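Local atomic coordinates of denovo NTF2 (Synthetic construct, PDB entry 6W40), a protein that is a computationally designed NTF2-like protein without a reported natural function, made to explore folds with diverse pocket structures and probably meant as a scaffold for binding sites. Residues K95-V107 with K111-R120. Residues are numbered along the deposited sequence; the frame is centred on the assembly and turned at random.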
loop_
_atom_site.group_PDB
_atom_site.type_symbol
_atom_site.label_atom_id
_atom_site.label_comp_id
_atom_site.label_asym_id
_atom_site.label_seq_id
_atom_site.Cartn_x
_atom_site.Cartn_y
_atom_site.Cartn_z
ATOM N N LYS A 95 -12.316 19.929 0.834
ATOM C CA LYS A 95 -11.493 19.378 1.905
ATOM C C LYS A 95 -12.131 19.559 3.280
ATOM O O LYS A 95 -11.426 19.628 4.289
ATOM C CB LYS A 95 -10.105 20.015 1.894
ATOM C CG LYS A 95 -9.493 20.188 0.515
ATOM C CD LYS A 95 -8.134 20.863 0.619
ATOM C CE LYS A 95 -7.504 21.070 -0.746
ATOM N NZ LYS A 95 -6.131 21.632 -0.625
ATOM N N SER A 96 -13.462 19.631 3.340
ATOM C CA SER A 96 -14.137 19.906 4.606
ATOM C C SER A 96 -14.043 18.751 5.596
ATOM O O SER A 96 -14.123 18.988 6.806
ATOM C CB SER A 96 -15.606 20.247 4.363
ATOM O OG SER A 96 -16.247 20.627 5.569
ATOM N N HIS A 97 -13.885 17.515 5.122
ATOM C CA HIS A 97 -13.892 16.357 6.008
ATOM C C HIS A 97 -12.634 15.513 5.844
ATOM O O HIS A 97 -12.660 14.300 6.066
ATOM C CB HIS A 97 -15.138 15.502 5.776
ATOM C CG HIS A 97 -16.422 16.222 6.048
ATOM N ND1 HIS A 97 -16.941 17.166 5.189
ATOM C CD2 HIS A 97 -17.286 16.142 7.087
ATOM C CE1 HIS A 97 -18.073 17.633 5.685
ATOM N NE2 HIS A 97 -18.304 17.029 6.836
ATOM N N ASP A 98 -11.524 16.139 5.460
ATOM C CA ASP A 98 -10.246 15.437 5.334
ATOM C C ASP A 98 -9.459 15.586 6.637
ATOM O O ASP A 98 -8.424 16.245 6.712
ATOM C CB ASP A 98 -9.457 15.971 4.144
ATOM C CG ASP A 98 -10.189 15.797 2.829
ATOM O OD1 ASP A 98 -11.035 14.887 2.729
ATOM O OD2 ASP A 98 -9.911 16.571 1.889
ATOM N N GLU A 99 -9.976 14.955 7.685
ATOM C CA GLU A 99 -9.336 15.047 8.988
ATOM C C GLU A 99 -8.117 14.135 9.058
ATOM O O GLU A 99 -8.045 13.102 8.385
ATOM C CB GLU A 99 -10.325 14.697 10.101
ATOM C CG GLU A 99 -11.441 15.719 10.267
ATOM C CD GLU A 99 -12.560 15.216 11.154
ATOM O OE1 GLU A 99 -12.554 14.015 11.491
ATOM O OE2 GLU A 99 -13.446 16.022 11.513
ATOM N N ASP A 100 -7.146 14.538 9.873
ATOM C CA ASP A 100 -5.947 13.736 10.069
ATOM C C ASP A 100 -6.285 12.457 10.824
ATOM O O ASP A 100 -7.102 12.460 11.750
ATOM C CB ASP A 100 -4.889 14.531 10.831
ATOM C CG ASP A 100 -4.385 15.731 10.051
ATOM O OD1 ASP A 100 -4.966 16.046 8.991
ATOM O OD2 ASP A 100 -3.400 16.357 10.497
ATOM N N VAL A 101 -5.647 11.359 10.427
ATOM C CA VAL A 101 -5.954 10.041 10.968
ATOM C C VAL A 101 -4.661 9.252 11.117
ATOM O O VAL A 101 -3.761 9.339 10.274
ATOM C CB VAL A 101 -6.967 9.289 10.074
ATOM C CG1 VAL A 101 -6.423 9.123 8.660
ATOM C CG2 VAL A 101 -7.332 7.940 10.680
ATOM N N GLU A 102 -4.560 8.502 12.211
ATOM C CA GLU A 102 -3.487 7.542 12.421
ATOM C C GLU A 102 -4.102 6.155 12.505
ATOM O O GLU A 102 -5.096 5.957 13.210
ATOM C CB GLU A 102 -2.693 7.853 13.692
ATOM C CG GLU A 102 -1.576 6.860 13.976
ATOM C CD GLU A 102 -0.802 7.188 15.238
ATOM O OE1 GLU A 102 -0.983 8.299 15.779
ATOM O OE2 GLU A 102 -0.014 6.332 15.690
ATOM N N LEU A 103 -3.525 5.200 11.780
ATOM C CA LEU A 103 -4.049 3.843 11.741
ATOM C C LEU A 103 -2.954 2.862 12.126
ATOM O O LEU A 103 -1.825 2.959 11.634
ATOM C CB LEU A 103 -4.608 3.499 10.359
ATOM C CG LEU A 103 -5.719 4.423 9.859
ATOM C CD1 LEU A 103 -5.152 5.504 8.950
ATOM C CD2 LEU A 103 -6.809 3.628 9.160
ATOM N N ILE A 104 -3.293 1.922 13.002
ATOM C CA ILE A 104 -2.376 0.879 13.445
ATOM C C ILE A 104 -3.029 -0.465 13.163
ATOM O O ILE A 104 -4.111 -0.758 13.685
ATOM C CB ILE A 104 -2.023 1.024 14.932
ATOM C CG1 ILE A 104 -1.293 2.347 15.163
ATOM C CG2 ILE A 104 -1.176 -0.153 15.396
ATOM C CD1 ILE A 104 -1.220 2.754 16.607
ATOM N N VAL A 105 -2.376 -1.274 12.333
ATOM C CA VAL A 105 -2.901 -2.565 11.904
ATOM C C VAL A 105 -1.921 -3.643 12.340
ATOM O O VAL A 105 -0.738 -3.595 11.982
ATOM C CB VAL A 105 -3.124 -2.615 10.386
ATOM C CG1 VAL A 105 -3.581 -4.004 9.963
ATOM C CG2 VAL A 105 -4.132 -1.557 9.967
ATOM N N ILE A 106 -2.414 -4.612 13.107
ATOM C CA ILE A 106 -1.613 -5.733 13.583
ATOM C C ILE A 106 -2.019 -6.965 12.789
ATOM O O ILE A 106 -3.202 -7.329 12.753
ATOM C CB ILE A 106 -1.797 -5.961 15.091
ATOM C CG1 ILE A 106 -1.388 -4.708 15.869
ATOM C CG2 ILE A 106 -0.992 -7.166 15.549
ATOM C CD1 ILE A 106 -1.525 -4.849 17.368
ATOM N N VAL A 107 -1.043 -7.607 12.154
ATOM C CA VAL A 107 -1.279 -8.769 11.307
ATOM C C VAL A 107 -0.733 -9.997 12.021
ATOM O O VAL A 107 0.452 -10.046 12.374
ATOM C CB VAL A 107 -0.637 -8.599 9.922
ATOM C CG1 VAL A 107 -0.833 -9.853 9.087
ATOM C CG2 VAL A 107 -1.224 -7.386 9.218
ATOM N N LYS A 111 -3.802 -12.701 8.895
ATOM C CA LYS A 111 -5.087 -12.053 9.092
ATOM C C LYS A 111 -4.920 -10.831 9.983
ATOM O O LYS A 111 -4.038 -10.787 10.847
ATOM C CB LYS A 111 -6.108 -13.019 9.708
ATOM C CG LYS A 111 -6.598 -14.092 8.745
ATOM C CD LYS A 111 -7.565 -13.513 7.726
ATOM C CE LYS A 111 -7.849 -14.493 6.602
ATOM N NZ LYS A 111 -6.670 -14.666 5.707
ATOM N N ILE A 112 -5.770 -9.834 9.755
ATOM C CA ILE A 112 -5.744 -8.617 10.560
ATOM C C ILE A 112 -6.340 -8.944 11.926
ATOM O O ILE A 112 -7.533 -9.238 12.039
ATOM C CB ILE A 112 -6.502 -7.473 9.880
ATOM C CG1 ILE A 112 -5.900 -7.171 8.505
ATOM C CG2 ILE A 112 -6.471 -6.233 10.752
ATOM C CD1 ILE A 112 -6.621 -6.074 7.751
ATOM N N LYS A 113 -5.506 -8.899 12.965
ATOM C CA LYS A 113 -5.934 -9.230 14.318
ATOM C C LYS A 113 -6.371 -8.009 15.115
ATOM O O LYS A 113 -7.217 -8.134 16.008
ATOM C CB LYS A 113 -4.807 -9.955 15.064
ATOM C CG LYS A 113 -5.150 -10.360 16.495
ATOM C CD LYS A 113 -6.378 -11.260 16.548
ATOM C CE LYS A 113 -6.832 -11.494 17.983
ATOM N NZ LYS A 113 -7.282 -10.236 18.641
ATOM N N LYS A 114 -5.828 -6.829 14.816
ATOM C CA LYS A 114 -6.191 -5.631 15.559
ATOM C C LYS A 114 -6.069 -4.407 14.663
ATOM O O LYS A 114 -5.107 -4.277 13.901
ATOM C CB LYS A 114 -5.313 -5.465 16.804
ATOM C CG LYS A 114 -5.726 -4.318 17.707
ATOM C CD LYS A 114 -4.848 -4.252 18.942
ATOM C CE LYS A 114 -5.315 -3.161 19.883
ATOM N NZ LYS A 114 -4.466 -3.081 21.103
ATOM N N VAL A 115 -7.054 -3.516 14.762
ATOM C CA VAL A 115 -7.045 -2.231 14.073
ATOM C C VAL A 115 -7.286 -1.141 15.105
ATOM O O VAL A 115 -8.206 -1.248 15.922
ATOM C CB VAL A 115 -8.112 -2.155 12.964
ATOM C CG1 VAL A 115 -8.092 -0.784 12.301
ATOM C CG2 VAL A 115 -7.897 -3.247 11.936
ATOM N N ARG A 116 -6.460 -0.100 15.074
ATOM C CA ARG A 116 -6.668 1.087 15.892
ATOM C C ARG A 116 -6.735 2.300 14.979
ATOM O O ARG A 116 -5.905 2.449 14.077
ATOM C CB ARG A 116 -5.561 1.266 16.933
ATOM C CG ARG A 116 -5.792 2.473 17.832
ATOM C CD ARG A 116 -4.782 2.566 18.961
ATOM N NE ARG A 116 -5.143 3.624 19.901
ATOM C CZ ARG A 116 -4.424 3.961 20.966
ATOM N NH1 ARG A 116 -3.293 3.325 21.236
ATOM N NH2 ARG A 116 -4.837 4.937 21.763
ATOM N N ILE A 117 -7.723 3.159 15.212
ATOM C CA ILE A 117 -7.931 4.355 14.408
ATOM C C ILE A 117 -8.098 5.536 15.352
ATOM O O ILE A 117 -8.959 5.510 16.240
ATOM C CB ILE A 117 -9.148 4.216 13.478
ATOM C CG1 ILE A 117 -8.869 3.150 12.414
ATOM C CG2 ILE A 117 -9.486 5.554 12.836
ATOM C CD1 ILE A 117 -9.999 2.925 11.443
ATOM N N ILE A 118 -7.273 6.563 15.165
ATOM C CA ILE A 118 -7.278 7.756 16.002
ATOM C C ILE A 118 -7.514 8.957 15.098
ATOM O O ILE A 118 -6.747 9.192 14.155
ATOM C CB ILE A 118 -5.966 7.907 16.787
ATOM C CG1 ILE A 118 -5.718 6.662 17.641
ATOM C CG2 ILE A 118 -6.005 9.157 17.654
ATOM C CD1 ILE A 118 -4.342 6.609 18.257
ATOM N N ILE A 119 -8.572 9.711 15.381
ATOM C CA ILE A 119 -8.947 10.878 14.594
ATOM C C ILE A 119 -8.967 12.088 15.514
ATOM O O ILE A 119 -9.640 12.074 16.552
ATOM C CB ILE A 119 -10.315 10.690 13.916
ATOM C CG1 ILE A 119 -10.330 9.406 13.084
ATOM C CG2 ILE A 119 -10.643 11.890 13.043
ATOM C CD1 ILE A 119 -11.667 9.117 12.442
ATOM N N ARG A 120 -8.230 13.127 15.136
ATOM C CA ARG A 120 -8.251 14.385 15.874
ATOM C C ARG A 120 -8.850 15.493 15.016
ATOM O O ARG A 120 -8.785 15.446 13.787
ATOM C CB ARG A 120 -6.845 14.780 16.330
ATOM C CG ARG A 120 -6.176 13.786 17.266
ATOM C CD ARG A 120 -5.130 14.481 18.124
ATOM N NE ARG A 120 -4.303 15.396 17.341
ATOM C CZ ARG A 120 -3.489 16.304 17.869
ATOM N NH1 ARG A 120 -3.394 16.423 19.186
ATOM N NH2 ARG A 120 -2.773 17.095 17.081
ATOM O OXT ARG A 120 -9.412 16.461 15.529
#
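Ile-106 turns CG1 opposite its carbonyl carbon (chi1 -59°) and runs straight on to CD1, while Lys-114 sends CG opposite its backbone N (chi1 -174°) and stays extended; the two side chains therefore run alongside each other in the same direction, with Ile-106 CD1 resting 3.7 Å from Lys-114 CD. Further along the same face come Ile-104 beside Arg-116, meeting CB to CB, and Glu-102 opposite Ile-118. The extended Arg-116 side chain leads away from strand 100-107, and its NH2 forms a salt bridge with Asp-40 OD2 on strand 35-41.

The other face is apolar. Val-105 CG1 packs at a slant onto Ile-112 CG2, 3.7 Å away, Leu-103 CD2 lies alongside Ile-117 CG1 at 3.9 Å, and Val-101 CG2 touches the CG2 branch of Ile-117. Helix 51-65 covers Ile-117 and Ile-119 here, and helix 2-18 covers Val-107 and Ile-112. Near the chain terminus Glu-99 crosses Ile-119 at about a right angle, its OE1 held by a hydrogen bond from Trp-65.

Between the faces, Glu-102 with Ile-118 and Ile-104 with Arg-116 each exchange two backbone hydrogen bonds. The regular pattern breaks at Ile-106: its N still donates to Lys-114 O (2.8 Å), but its O takes Lys-113 N at 2.8 Å and only a weak bond from Lys-114 N at 3.4 Å. Lys-113, with psi at -28°, is the extra residue, and its NZ goes to the carbonyl of Asp-34.

Two residues facing one make this a classic beta bulge. It shifts the register by one residue next to the connection, on the strand that leaves it, in an antiparallel beta hairpin whose strands 100-108 and 111-119 lie within the curved sheet that packs against helices in the NTF2-like fold.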